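Side-chain contacts in UL37 (Suid herpesvirus 1, PDB 4K70), which serves as an inner tegument protein with a probable essential role in controlling viral trafficking, this chain being its N-terminal half: residues A7-L12 with W46-R51; E29-A34 with A65-E70; L77-H82 with A474-S479; E86-L91 with A132-A137; W190-A195 with R383-Y388. One frame throughout, in Å; residues are numbered along the deposited sequence.

Contact 1: A7-L12 with W46-R51; sequences ALVRAL and WARALR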
# COMPACT_ATOMS: atom_id res chain seq x y z
N ALA A 7 -3.37 -15.87 28.83
CA ALA A 7 -3.65 -15.32 30.14
C ALA A 7 -5.07 -15.68 30.60
O ALA A 7 -5.28 -15.99 31.77
CB ALA A 7 -3.47 -13.81 30.13
N LEU A 8 -6.02 -15.62 29.68
CA LEU A 8 -7.41 -15.95 29.99
C LEU A 8 -7.57 -17.41 30.41
O LEU A 8 -8.15 -17.70 31.45
CB LEU A 8 -8.34 -15.64 28.81
CG LEU A 8 -9.78 -16.13 28.98
CD1 LEU A 8 -10.52 -15.31 30.04
CD2 LEU A 8 -10.54 -16.08 27.66
N VAL A 9 -7.05 -18.33 29.59
CA VAL A 9 -7.17 -19.75 29.88
C VAL A 9 -6.61 -20.05 31.26
O VAL A 9 -7.23 -20.75 32.06
CB VAL A 9 -6.44 -20.61 28.85
CG1 VAL A 9 -6.40 -22.05 29.33
CG2 VAL A 9 -7.13 -20.53 27.51
N ARG A 10 -5.42 -19.51 31.53
CA ARG A 10 -4.81 -19.62 32.84
C ARG A 10 -5.74 -19.11 33.94
O ARG A 10 -6.16 -19.87 34.81
CB ARG A 10 -3.49 -18.84 32.88
CG ARG A 10 -2.38 -19.46 32.04
CD ARG A 10 -2.15 -20.92 32.43
NE ARG A 10 -2.65 -21.85 31.43
CZ ARG A 10 -1.96 -22.22 30.35
NH1 ARG A 10 -0.75 -21.72 30.14
NH2 ARG A 10 -2.48 -23.08 29.48
N ALA A 11 -6.08 -17.83 33.86
CA ALA A 11 -6.94 -17.18 34.85
C ALA A 11 -8.23 -17.95 35.15
O ALA A 11 -8.62 -18.08 36.31
CB ALA A 11 -7.25 -15.75 34.42
N LEU A 12 -8.87 -18.47 34.12
CA LEU A 12 -10.10 -19.23 34.29
C LEU A 12 -9.82 -20.59 34.85
O LEU A 12 -10.72 -21.29 35.27
CB LEU A 12 -10.88 -19.35 32.99
CG LEU A 12 -11.52 -18.07 32.49
CD1 LEU A 12 -12.22 -18.31 31.17
CD2 LEU A 12 -12.48 -17.49 33.51
N TRP A 46 -8.04 -23.00 21.58
CA TRP A 46 -9.43 -22.63 21.34
C TRP A 46 -10.45 -23.45 22.14
O TRP A 46 -11.31 -22.88 22.83
CB TRP A 46 -9.80 -22.72 19.86
CG TRP A 46 -11.28 -22.54 19.69
CD1 TRP A 46 -12.20 -23.53 19.53
CD2 TRP A 46 -12.00 -21.31 19.74
NE1 TRP A 46 -13.46 -22.99 19.45
CE2 TRP A 46 -13.37 -21.62 19.58
CE3 TRP A 46 -11.63 -19.97 19.90
CZ2 TRP A 46 -14.36 -20.64 19.56
CZ3 TRP A 46 -12.61 -19.00 19.88
CH2 TRP A 46 -13.97 -19.34 19.71
N ALA A 47 -10.36 -24.77 22.04
CA ALA A 47 -11.36 -25.66 22.64
C ALA A 47 -11.42 -25.49 24.16
O ALA A 47 -12.51 -25.40 24.73
CB ALA A 47 -11.09 -27.10 22.25
N ARG A 48 -10.25 -25.42 24.78
CA ARG A 48 -10.14 -25.17 26.22
C ARG A 48 -10.68 -23.79 26.58
O ARG A 48 -11.40 -23.64 27.56
CB ARG A 48 -8.67 -25.26 26.68
CG ARG A 48 -8.01 -26.62 26.48
CD ARG A 48 -6.46 -26.49 26.50
NE ARG A 48 -5.97 -25.98 27.79
CZ ARG A 48 -4.73 -25.55 28.01
NH1 ARG A 48 -3.83 -25.55 27.03
NH2 ARG A 48 -4.39 -25.10 29.21
N ALA A 49 -10.30 -22.78 25.81
CA ALA A 49 -10.79 -21.43 26.08
C ALA A 49 -12.32 -21.39 25.97
O ALA A 49 -12.99 -20.86 26.85
CB ALA A 49 -10.15 -20.40 25.15
N LEU A 50 -12.87 -21.95 24.91
CA LEU A 50 -14.31 -21.93 24.72
C LEU A 50 -15.02 -22.70 25.84
O LEU A 50 -16.03 -22.24 26.38
CB LEU A 50 -14.69 -22.52 23.37
CG LEU A 50 -16.21 -22.51 23.18
CD1 LEU A 50 -16.69 -21.07 22.93
CD2 LEU A 50 -16.63 -23.46 22.07
N ARG A 51 -14.49 -23.87 26.17
CA ARG A 51 -15.05 -24.70 27.23
C ARG A 51 -15.04 -24.00 28.58
O ARG A 51 -16.00 -24.07 29.33
CB ARG A 51 -14.28 -26.03 27.32
CG ARG A 51 -14.76 -27.06 26.35
CD ARG A 51 -16.03 -27.71 26.87
NE ARG A 51 -16.69 -28.52 25.86
CZ ARG A 51 -17.88 -29.08 26.03
NH1 ARG A 51 -18.51 -28.91 27.19
NH2 ARG A 51 -18.44 -29.80 25.07
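Val9 holds CG1 anti to its backbone N (chi1 171°), which turns CG2 toward Ala49 and CG1 toward the guanidinium of Arg48, whose chain bends at chi3 (62°). This is helix-on-helix packing in the all-helical N-terminal half of UL37: the segments 7-12 and 46-51 of helices 4-12 and 39-60 cross at 48°, their short axes 9.6 Å apart. The backbones come nearest where the CA atoms of Val9 and Ala49 stand 5.5 Å from each other, a spacing that suits two small residues. Val9 CG2 meets Ala49 CB at 3.8 Å; Leu52 also packs on Val9, and Leu72 of helix 63-78 on Ala49. At the exposed border the ends of Arg10 and Arg48 come together, and of the two only Arg48 touches the valine. Their guanidinium groups lie nearly in one plane and meet at the edges, and Glu13 sits near both as a long, weak ion-pair partner that would ease the gathering of positive charge. The separation of 2.8 Å between Arg10 NH2 and Arg48 NH2 is nevertheless doubtful as an interaction, because both atoms are donors. Val9 CG1 approaches the Arg48 guanidinium obliquely, 3.7 Å from Arg48 NH2.

Contact 2: E29-A34 with A65-E70; sequences EFFMAA and AAVLAE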
# COMPACT_ATOMS: atom_id res chain seq x y z
N GLU A 29 -10.64 -8.51 32.22
CA GLU A 29 -9.25 -8.26 31.86
C GLU A 29 -8.97 -8.70 30.43
O GLU A 29 -8.25 -8.01 29.69
CB GLU A 29 -8.30 -8.98 32.83
CG GLU A 29 -8.25 -8.33 34.20
CD GLU A 29 -7.84 -9.30 35.30
OE1 GLU A 29 -7.16 -10.30 34.98
OE2 GLU A 29 -8.22 -9.06 36.47
N PHE A 30 -9.54 -9.83 30.04
CA PHE A 30 -9.40 -10.30 28.67
C PHE A 30 -10.03 -9.28 27.73
O PHE A 30 -9.47 -8.96 26.68
CB PHE A 30 -10.04 -11.67 28.50
CG PHE A 30 -10.06 -12.16 27.08
CD1 PHE A 30 -8.90 -12.62 26.48
CD2 PHE A 30 -11.23 -12.17 26.36
CE1 PHE A 30 -8.91 -13.08 25.17
CE2 PHE A 30 -11.26 -12.62 25.05
CZ PHE A 30 -10.10 -13.08 24.45
N PHE A 31 -11.20 -8.76 28.12
CA PHE A 31 -11.89 -7.75 27.33
C PHE A 31 -11.00 -6.55 27.00
O PHE A 31 -11.19 -5.89 25.99
CB PHE A 31 -13.17 -7.29 28.05
CG PHE A 31 -14.30 -8.28 28.01
CD1 PHE A 31 -14.27 -9.34 27.11
CD2 PHE A 31 -15.39 -8.15 28.85
CE1 PHE A 31 -15.32 -10.26 27.06
CE2 PHE A 31 -16.45 -9.07 28.81
CZ PHE A 31 -16.41 -10.12 27.91
N MET A 32 -10.01 -6.29 27.85
CA MET A 32 -9.14 -5.13 27.66
C MET A 32 -7.67 -5.47 27.39
O MET A 32 -6.83 -4.57 27.28
CB MET A 32 -9.26 -4.17 28.85
CG MET A 32 -10.60 -3.46 28.92
SD MET A 32 -10.71 -2.33 30.31
CE MET A 32 -10.85 -3.48 31.67
N ALA A 33 -7.36 -6.75 27.26
CA ALA A 33 -5.99 -7.20 27.06
C ALA A 33 -5.36 -6.66 25.78
O ALA A 33 -6.06 -6.24 24.85
CB ALA A 33 -5.91 -8.72 27.09
N ALA A 34 -4.03 -6.65 25.73
CA ALA A 34 -3.31 -6.11 24.60
C ALA A 34 -2.46 -7.18 23.92
O ALA A 34 -1.86 -6.94 22.87
CB ALA A 34 -2.44 -4.95 25.04
N ALA A 65 -19.57 -13.52 31.26
CA ALA A 65 -19.34 -14.89 30.80
C ALA A 65 -20.13 -15.20 29.53
O ALA A 65 -19.65 -15.92 28.65
CB ALA A 65 -19.70 -15.90 31.89
N ALA A 66 -21.35 -14.68 29.45
CA ALA A 66 -22.21 -14.92 28.30
C ALA A 66 -21.57 -14.29 27.07
O ALA A 66 -21.43 -14.94 26.03
CB ALA A 66 -23.59 -14.33 28.55
N VAL A 67 -21.20 -13.03 27.21
CA VAL A 67 -20.56 -12.25 26.14
C VAL A 67 -19.25 -12.89 25.69
O VAL A 67 -19.02 -13.06 24.48
CB VAL A 67 -20.29 -10.81 26.60
CG1 VAL A 67 -19.38 -10.08 25.61
CG2 VAL A 67 -21.60 -10.06 26.78
N LEU A 68 -18.41 -13.24 26.65
CA LEU A 68 -17.15 -13.90 26.34
C LEU A 68 -17.39 -15.15 25.49
O LEU A 68 -16.88 -15.25 24.38
CB LEU A 68 -16.40 -14.27 27.63
CG LEU A 68 -15.10 -15.08 27.48
CD1 LEU A 68 -14.02 -14.25 26.78
CD2 LEU A 68 -14.63 -15.56 28.84
N ALA A 69 -18.18 -16.08 26.01
CA ALA A 69 -18.40 -17.36 25.33
C ALA A 69 -18.99 -17.19 23.95
O ALA A 69 -18.53 -17.82 22.98
CB ALA A 69 -19.29 -18.25 26.17
N GLU A 70 -20.02 -16.36 23.85
CA GLU A 70 -20.71 -16.15 22.58
C GLU A 70 -19.88 -15.38 21.53
O GLU A 70 -20.04 -15.59 20.32
CB GLU A 70 -22.06 -15.45 22.82
CG GLU A 70 -23.14 -16.40 23.34
CD GLU A 70 -24.53 -15.75 23.42
OE1 GLU A 70 -24.62 -14.54 23.71
OE2 GLU A 70 -25.53 -16.47 23.20
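Phe30 and Leu68 form the tight part of this helix-helix packing, where helix 20-32 lies against helix 63-78 inside the helical bundle. The Leu68 methyl CD1 approaches the phenylalanine ring obliquely, 3.5 Å from Phe30 CD2, and the two side chains cross at about a right angle. Phe31 is less close but buries more surface. Its CG stands beside the backbone N (chi1 -75°), sending the ring across toward helix 63-78, but only the far end arrives: Phe31 CZ is 3.8 Å from Val67 CG1 and 4.2 Å from Leu68 CB. Long aromatic side chains suit this place because the backbones stay well apart, 8.2 Å between the CA atoms of Phe31 and Leu68. On the side turned from the partner helix, Glu29 and Met32 face solvent, whereas Leu8 and Leu469 from neighbouring helices close in around the apolar core. The Phe31 ring presents its edge to the Leu68 peptide, with Leu68 N in the ring plane 3.9 Å from Phe31 CZ.

Contact 3: L77-H82 with A474-S479; sequences LWRLRH and AFRAQS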
# COMPACT_ATOMS: atom_id res chain seq x y z
N LEU A 77 -9.86 -13.49 17.32
CA LEU A 77 -9.33 -13.12 16.01
C LEU A 77 -8.84 -11.68 15.98
O LEU A 77 -8.00 -11.32 15.16
CB LEU A 77 -10.40 -13.32 14.94
CG LEU A 77 -10.46 -14.61 14.12
CD1 LEU A 77 -9.71 -15.75 14.78
CD2 LEU A 77 -11.92 -14.99 13.87
N TRP A 78 -9.36 -10.85 16.89
CA TRP A 78 -9.15 -9.40 16.83
C TRP A 78 -7.69 -8.99 16.95
O TRP A 78 -7.23 -8.06 16.28
CB TRP A 78 -9.93 -8.72 17.95
CG TRP A 78 -10.41 -7.32 17.63
CD1 TRP A 78 -9.64 -6.23 17.32
CD2 TRP A 78 -11.78 -6.87 17.62
NE1 TRP A 78 -10.45 -5.12 17.11
CE2 TRP A 78 -11.76 -5.49 17.29
CE3 TRP A 78 -13.01 -7.49 17.86
CZ2 TRP A 78 -12.93 -4.74 17.19
CZ3 TRP A 78 -14.17 -6.74 17.76
CH2 TRP A 78 -14.12 -5.37 17.44
N ARG A 79 -6.96 -9.67 17.82
CA ARG A 79 -5.56 -9.31 18.05
C ARG A 79 -4.63 -10.33 17.41
O ARG A 79 -3.54 -10.58 17.91
CB ARG A 79 -5.27 -9.15 19.54
CG ARG A 79 -5.88 -7.90 20.17
CD ARG A 79 -6.05 -8.05 21.69
NE ARG A 79 -7.09 -9.02 22.02
CZ ARG A 79 -8.16 -8.76 22.78
NH1 ARG A 79 -8.33 -7.56 23.31
NH2 ARG A 79 -9.06 -9.71 23.02
N LEU A 80 -5.06 -10.90 16.29
CA LEU A 80 -4.33 -11.98 15.65
C LEU A 80 -3.10 -11.49 14.86
O LEU A 80 -3.18 -10.54 14.09
CB LEU A 80 -5.28 -12.76 14.74
CG LEU A 80 -4.84 -14.14 14.26
CD1 LEU A 80 -4.70 -15.06 15.45
CD2 LEU A 80 -5.84 -14.68 13.25
N ARG A 81 -1.96 -12.14 15.08
CA ARG A 81 -0.77 -11.87 14.27
C ARG A 81 -0.52 -13.04 13.32
O ARG A 81 -0.06 -14.11 13.73
CB ARG A 81 0.47 -11.63 15.13
CG ARG A 81 1.67 -11.13 14.31
CD ARG A 81 3.01 -11.41 14.95
NE ARG A 81 3.28 -10.55 16.09
CZ ARG A 81 3.64 -9.27 16.00
NH1 ARG A 81 3.76 -8.69 14.81
NH2 ARG A 81 3.87 -8.58 17.11
N HIS A 82 -0.84 -12.84 12.04
CA HIS A 82 -0.73 -13.89 11.05
C HIS A 82 0.38 -13.56 10.07
O HIS A 82 0.49 -12.42 9.61
CB HIS A 82 -2.06 -14.03 10.28
CG HIS A 82 -1.98 -14.97 9.12
ND1 HIS A 82 -1.49 -16.26 9.23
CD2 HIS A 82 -2.31 -14.81 7.82
CE1 HIS A 82 -1.53 -16.85 8.05
NE2 HIS A 82 -2.03 -15.98 7.17
N ALA A 474 -12.46 2.08 22.54
CA ALA A 474 -12.15 3.50 22.48
C ALA A 474 -10.65 3.71 22.41
O ALA A 474 -10.16 4.55 21.66
CB ALA A 474 -12.74 4.22 23.67
N PHE A 475 -9.91 2.92 23.20
CA PHE A 475 -8.46 2.99 23.17
C PHE A 475 -7.96 2.62 21.78
O PHE A 475 -7.10 3.31 21.22
CB PHE A 475 -7.87 2.06 24.21
CG PHE A 475 -6.39 1.88 24.08
CD1 PHE A 475 -5.52 2.91 24.43
CD2 PHE A 475 -5.86 0.69 23.61
CE1 PHE A 475 -4.16 2.75 24.31
CE2 PHE A 475 -4.50 0.52 23.49
CZ PHE A 475 -3.64 1.55 23.84
N ARG A 476 -8.50 1.55 21.22
CA ARG A 476 -8.09 1.12 19.89
C ARG A 476 -8.42 2.17 18.82
O ARG A 476 -7.59 2.46 17.96
CB ARG A 476 -8.68 -0.25 19.54
CG ARG A 476 -7.95 -1.40 20.22
CD ARG A 476 -8.37 -2.77 19.72
NE ARG A 476 -8.00 -3.03 18.33
CZ ARG A 476 -6.93 -3.71 17.96
NH1 ARG A 476 -6.10 -4.19 18.87
NH2 ARG A 476 -6.68 -3.91 16.67
N ALA A 477 -9.62 2.74 18.89
CA ALA A 477 -10.06 3.76 17.94
C ALA A 477 -9.17 5.01 17.95
O ALA A 477 -8.82 5.54 16.89
CB ALA A 477 -11.51 4.15 18.21
N GLN A 478 -8.81 5.47 19.14
CA GLN A 478 -7.99 6.67 19.30
C GLN A 478 -6.53 6.37 18.99
O GLN A 478 -5.90 7.03 18.16
CB GLN A 478 -8.11 7.23 20.73
CG GLN A 478 -7.00 8.20 21.13
CD GLN A 478 -5.88 7.52 21.92
OE1 GLN A 478 -6.13 6.63 22.74
NE2 GLN A 478 -4.64 7.95 21.68
N SER A 479 -6.01 5.34 19.65
CA SER A 479 -4.61 4.97 19.54
C SER A 479 -4.19 4.52 18.14
O SER A 479 -3.02 4.59 17.78
CB SER A 479 -4.30 3.87 20.55
OG SER A 479 -3.05 3.27 20.28
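The end of helix 63-78 meets helix 464-481, the last of this chain, through Trp78 and Arg476, a buried polar junction between parts of the chain nearly four hundred residues apart. The backbones are distant, 10.9 Å between the CA atoms of Arg79 and Arg476, so a long arginine is needed to span the gap. Its chain runs out from the helix and bends at chi3 (67°), bringing the guanidinium to the tryptophan rim. The ring and guanidinium planes stand 78° apart: the indole edge points at the guanidinium face, with Trp78 CD1 3.6 Å above that plane, so this is not the face-on stack of a cation-pi pair. Arg476 NH1 lies 3.9 Å from Arg79 CG, the aliphatic part of a second arginine whose charged end goes to the Phe30 ring as a cation-pi partner. Trp78 NE1 and Arg476 NE approach to 3.4 Å, yet both are donors and do not bond to each other. Each instead gives its N-H to Asp173 OD2, while Arg476 NH2 forms a salt bridge with Asp175. One carboxylate oxygen thus takes two donors that would otherwise be ill matched, and the two aspartates together probably offset the positive charge buried here.

Contact 4: E86-L91 with A132-A137; sequences EGTAPL and AAFDEA. With NA (sodium ion), chain U.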
# COMPACT_ATOMS: atom_id res chain seq x y z
N GLU A 86 2.62 -16.93 4.40
CA GLU A 86 2.07 -18.28 4.34
C GLU A 86 0.65 -18.32 3.77
O GLU A 86 0.02 -19.37 3.74
CB GLU A 86 2.11 -18.90 5.74
CG GLU A 86 3.48 -18.73 6.43
CD GLU A 86 3.45 -19.12 7.89
OE1 GLU A 86 2.50 -19.82 8.29
OE2 GLU A 86 4.35 -18.71 8.65
N GLY A 87 0.13 -17.17 3.33
CA GLY A 87 -1.18 -17.16 2.70
C GLY A 87 -2.36 -17.41 3.62
O GLY A 87 -2.26 -17.24 4.84
N THR A 88 -3.49 -17.82 3.05
CA THR A 88 -4.72 -17.99 3.83
C THR A 88 -4.83 -19.32 4.60
O THR A 88 -5.60 -19.41 5.56
CB THR A 88 -5.98 -17.83 2.96
OG1 THR A 88 -5.91 -18.75 1.86
CG2 THR A 88 -6.08 -16.39 2.42
N ALA A 89 -4.08 -20.34 4.18
CA ALA A 89 -4.26 -21.69 4.74
C ALA A 89 -4.31 -21.76 6.27
O ALA A 89 -5.23 -22.36 6.84
CB ALA A 89 -3.21 -22.67 4.17
N PRO A 90 -3.33 -21.14 6.95
CA PRO A 90 -3.30 -21.17 8.41
C PRO A 90 -4.51 -20.50 9.06
O PRO A 90 -4.91 -20.90 10.16
CB PRO A 90 -2.03 -20.37 8.74
CG PRO A 90 -1.19 -20.45 7.51
CD PRO A 90 -2.18 -20.42 6.38
N LEU A 91 -5.06 -19.47 8.41
CA LEU A 91 -6.27 -18.83 8.92
C LEU A 91 -7.46 -19.73 8.76
O LEU A 91 -8.27 -19.86 9.67
CB LEU A 91 -6.56 -17.51 8.18
CG LEU A 91 -5.63 -16.37 8.52
CD1 LEU A 91 -6.19 -15.06 7.93
CD2 LEU A 91 -5.47 -16.27 10.04
N ALA A 132 -11.12 -15.63 0.80
CA ALA A 132 -11.34 -15.88 -0.61
C ALA A 132 -11.08 -14.60 -1.41
O ALA A 132 -10.49 -14.64 -2.49
CB ALA A 132 -12.77 -16.39 -0.86
N ALA A 133 -11.52 -13.47 -0.87
CA ALA A 133 -11.27 -12.18 -1.50
C ALA A 133 -9.78 -11.87 -1.50
O ALA A 133 -9.24 -11.32 -2.48
CB ALA A 133 -12.04 -11.08 -0.77
N PHE A 134 -9.11 -12.18 -0.40
CA PHE A 134 -7.68 -11.94 -0.30
C PHE A 134 -6.99 -12.68 -1.43
O PHE A 134 -6.25 -12.08 -2.20
CB PHE A 134 -7.15 -12.39 1.06
CG PHE A 134 -5.65 -12.31 1.20
CD1 PHE A 134 -4.86 -13.39 0.85
CD2 PHE A 134 -5.05 -11.16 1.70
CE1 PHE A 134 -3.47 -13.32 0.98
CE2 PHE A 134 -3.68 -11.08 1.84
CZ PHE A 134 -2.89 -12.16 1.48
N ASP A 135 -7.28 -13.98 -1.56
CA ASP A 135 -6.68 -14.79 -2.61
C ASP A 135 -6.96 -14.23 -4.00
O ASP A 135 -6.07 -14.20 -4.85
CB ASP A 135 -7.14 -16.25 -2.51
CG ASP A 135 -6.44 -17.01 -1.39
OD1 ASP A 135 -5.30 -16.66 -1.03
OD2 ASP A 135 -7.04 -17.97 -0.86
N GLU A 136 -8.19 -13.79 -4.24
CA GLU A 136 -8.51 -13.20 -5.53
C GLU A 136 -7.69 -11.93 -5.79
O GLU A 136 -7.23 -11.70 -6.90
CB GLU A 136 -10.01 -12.90 -5.63
CG GLU A 136 -10.54 -12.87 -7.06
CD GLU A 136 -12.06 -12.83 -7.12
OE1 GLU A 136 -12.69 -13.43 -6.23
OE2 GLU A 136 -12.61 -12.21 -8.06
N ALA A 137 -7.51 -11.10 -4.76
CA ALA A 137 -6.75 -9.86 -4.90
C ALA A 137 -5.29 -10.10 -5.31
O ALA A 137 -4.69 -9.27 -5.98
CB ALA A 137 -6.80 -9.04 -3.61
NA NA U . 1.65 -19.53 10.29
O HOH W 1 -3.31 -17.96 0.29
O HOH W 2 0.69 -17.42 10.97
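Thr88, just after Gly87 and its positive phi of 71°, a value that by itself favours glycine, brings the start of helix 89-98 beside the last turn of helix 120-137, with the CA atoms of Thr88 and Asp135 7.5 Å apart. Its side chain works in two directions. OG1 sits between the backbone N and the carbonyl carbon (chi1 56°), from where it meets the Asp135 carboxylate at 3.0 Å from OD2. The methyl CG2 is turned to the apolar neighbour, 3.6 Å from Phe134 CD1. Threonine suits the spot because it offers hydroxyl and methyl at once. A water completes the polar link, accepting from Thr88 N at 2.8 Å and donating to Asp135 OD1 at 2.7 Å. Phe134 is held further by a ring stack with Trp84 and by side chains of helix 175-188. At the start of the segment Glu86 leads away toward metal: OE1 lies 2.2 Å from the ion modelled as sodium, and Glu86 also belongs to a calcium site with Asp83. Through the water, Asp135 OD1 is linked to the backbone at the helix start, and a negative charge beside the N-terminal end of helix 89-98 would probably be favourable there.

Contact 5: W190-A195 with R383-Y388; sequences WALPLA and RLLDDY. With CA (calcium ion), chain D; NA (sodium ion), chain F.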
# COMPACT_ATOMS: atom_id res chain seq x y z
N TRP A 190 3.37 -1.74 -7.03
CA TRP A 190 4.62 -1.50 -7.74
C TRP A 190 4.44 -1.64 -9.25
O TRP A 190 5.17 -1.03 -10.03
CB TRP A 190 5.70 -2.48 -7.26
CG TRP A 190 5.32 -3.87 -7.56
CD1 TRP A 190 4.58 -4.70 -6.78
CD2 TRP A 190 5.60 -4.59 -8.77
NE1 TRP A 190 4.40 -5.91 -7.41
CE2 TRP A 190 5.01 -5.86 -8.64
CE3 TRP A 190 6.29 -4.29 -9.94
CZ2 TRP A 190 5.09 -6.84 -9.64
CZ3 TRP A 190 6.38 -5.25 -10.93
CH2 TRP A 190 5.78 -6.51 -10.78
N ALA A 191 3.44 -2.41 -9.66
CA ALA A 191 3.26 -2.76 -11.07
C ALA A 191 2.68 -1.63 -11.92
O ALA A 191 2.83 -1.63 -13.15
CB ALA A 191 2.40 -4.01 -11.20
N LEU A 192 2.00 -0.68 -11.28
CA LEU A 192 1.33 0.39 -12.03
C LEU A 192 2.29 1.23 -12.90
O LEU A 192 2.07 1.37 -14.10
CB LEU A 192 0.50 1.27 -11.08
CG LEU A 192 -0.12 2.54 -11.70
CD1 LEU A 192 -1.08 2.18 -12.82
CD2 LEU A 192 -0.82 3.36 -10.62
N PRO A 193 3.37 1.76 -12.31
CA PRO A 193 4.36 2.54 -13.08
C PRO A 193 5.01 1.73 -14.20
O PRO A 193 5.37 2.28 -15.24
CB PRO A 193 5.43 2.88 -12.04
CG PRO A 193 4.75 2.79 -10.73
CD PRO A 193 3.64 1.79 -10.86
N LEU A 194 5.19 0.43 -13.97
CA LEU A 194 5.73 -0.45 -15.00
C LEU A 194 4.74 -0.58 -16.15
O LEU A 194 5.12 -0.42 -17.31
CB LEU A 194 6.07 -1.84 -14.41
CG LEU A 194 6.36 -2.93 -15.44
CD1 LEU A 194 7.51 -2.53 -16.35
CD2 LEU A 194 6.66 -4.29 -14.77
N ALA A 195 3.48 -0.90 -15.84
CA ALA A 195 2.43 -0.98 -16.86
C ALA A 195 2.28 0.33 -17.64
O ALA A 195 2.13 0.33 -18.87
CB ALA A 195 1.09 -1.35 -16.21
N ARG A 383 7.27 7.48 -3.90
CA ARG A 383 7.55 6.94 -2.58
C ARG A 383 6.33 6.34 -1.90
O ARG A 383 6.42 5.29 -1.28
CB ARG A 383 8.10 8.04 -1.68
CG ARG A 383 9.54 8.38 -1.93
CD ARG A 383 10.14 8.90 -0.66
NE ARG A 383 10.04 10.35 -0.48
CZ ARG A 383 9.91 10.94 0.70
NH1 ARG A 383 9.83 10.21 1.81
NH2 ARG A 383 9.85 12.26 0.79
N LEU A 384 5.20 7.03 -1.98
CA LEU A 384 3.97 6.59 -1.32
C LEU A 384 3.28 5.44 -2.03
O LEU A 384 2.54 4.69 -1.40
CB LEU A 384 2.96 7.75 -1.23
CG LEU A 384 3.31 8.91 -0.30
CD1 LEU A 384 2.51 10.15 -0.68
CD2 LEU A 384 3.04 8.52 1.14
N LEU A 385 3.48 5.34 -3.34
CA LEU A 385 2.64 4.46 -4.15
C LEU A 385 2.68 2.99 -3.72
O LEU A 385 1.65 2.31 -3.72
CB LEU A 385 2.96 4.60 -5.64
CG LEU A 385 2.18 3.68 -6.57
CD1 LEU A 385 0.67 3.86 -6.43
CD2 LEU A 385 2.62 3.87 -8.02
N ASP A 386 3.86 2.49 -3.35
CA ASP A 386 3.96 1.07 -2.98
C ASP A 386 3.17 0.74 -1.72
O ASP A 386 2.79 -0.40 -1.50
CB ASP A 386 5.44 0.59 -2.84
CG ASP A 386 6.12 1.11 -1.58
OD1 ASP A 386 6.68 2.23 -1.60
OD2 ASP A 386 6.12 0.39 -0.55
N ASP A 387 2.89 1.76 -0.91
CA ASP A 387 2.24 1.53 0.36
C ASP A 387 0.74 1.76 0.26
O ASP A 387 0.00 1.44 1.19
CB ASP A 387 2.81 2.47 1.40
CG ASP A 387 4.29 2.28 1.58
OD1 ASP A 387 4.68 1.23 2.14
OD2 ASP A 387 5.05 3.18 1.17
N TYR A 388 0.31 2.31 -0.86
CA TYR A 388 -1.05 2.84 -0.98
C TYR A 388 -2.14 1.80 -0.75
O TYR A 388 -2.17 0.76 -1.41
CB TYR A 388 -1.27 3.49 -2.33
CG TYR A 388 -2.57 4.26 -2.36
CD1 TYR A 388 -3.77 3.63 -2.68
CD2 TYR A 388 -2.60 5.60 -2.02
CE1 TYR A 388 -4.97 4.32 -2.67
CE2 TYR A 388 -3.79 6.31 -2.03
CZ TYR A 388 -4.97 5.66 -2.35
OH TYR A 388 -6.13 6.38 -2.35
CA CA D . 7.11 3.61 0.28
NA NA F . 7.38 3.22 -4.13
O HOH W 3 7.24 5.21 2.08
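The first turn of helix 191-201, carrying Leu192 and Pro193, faces Leu385 at the end of helix 366-385, where the chain breaks away in a type I beta turn from Leu385 to Tyr388. The extended chi1 of Leu385 (178°) sends its branch across, and its CD2 reaches the proline ring, 3.6 Å from Pro193 CG. Leu192 is a looser neighbour, its CD2 4.3 Å from Leu385 CD2. Proline fits a helix's opening turn, where its missing N-H costs no backbone bond. Around Leu385 in the chain, the helix end and the turn together form a calcium site: Arg383 O, Asp386 OD1 and Asp387 OD2 bind the ion together with a water, and Asp387 OD2 is 2.3 Å from the calcium. Aspartate's short arm suits the close quarters of the turn. Asp386 OD1 touches a sodium ion as well, 2.8 Å away, shared with His382 O. Asn189 ND2 donates to Tyr388 O.

How the contacts relate
The five contacts run along one elongated, all-helical chain, from its N-terminal end toward its middle. Contacts 1 and 2 have centres 11 Å apart, touch through Leu8 against Phe30 and Leu68, and alternate along the chain, so the first four helices form one interlocked bundle. Helix 63-78 serves contacts 2 and 3, whose centres are 14 Å apart. Contact 4 touches contact 3, with His82 NE2 probably hydrogen-bonded to Gly87 O, whereas contact 5 is separate, 22 Å from contact 4 between centres. Contact 3 brings the chain's last helix back to the N-terminal bundle, closing the long intervening region that holds contacts 4 and 5 in sequence, each with metal ions.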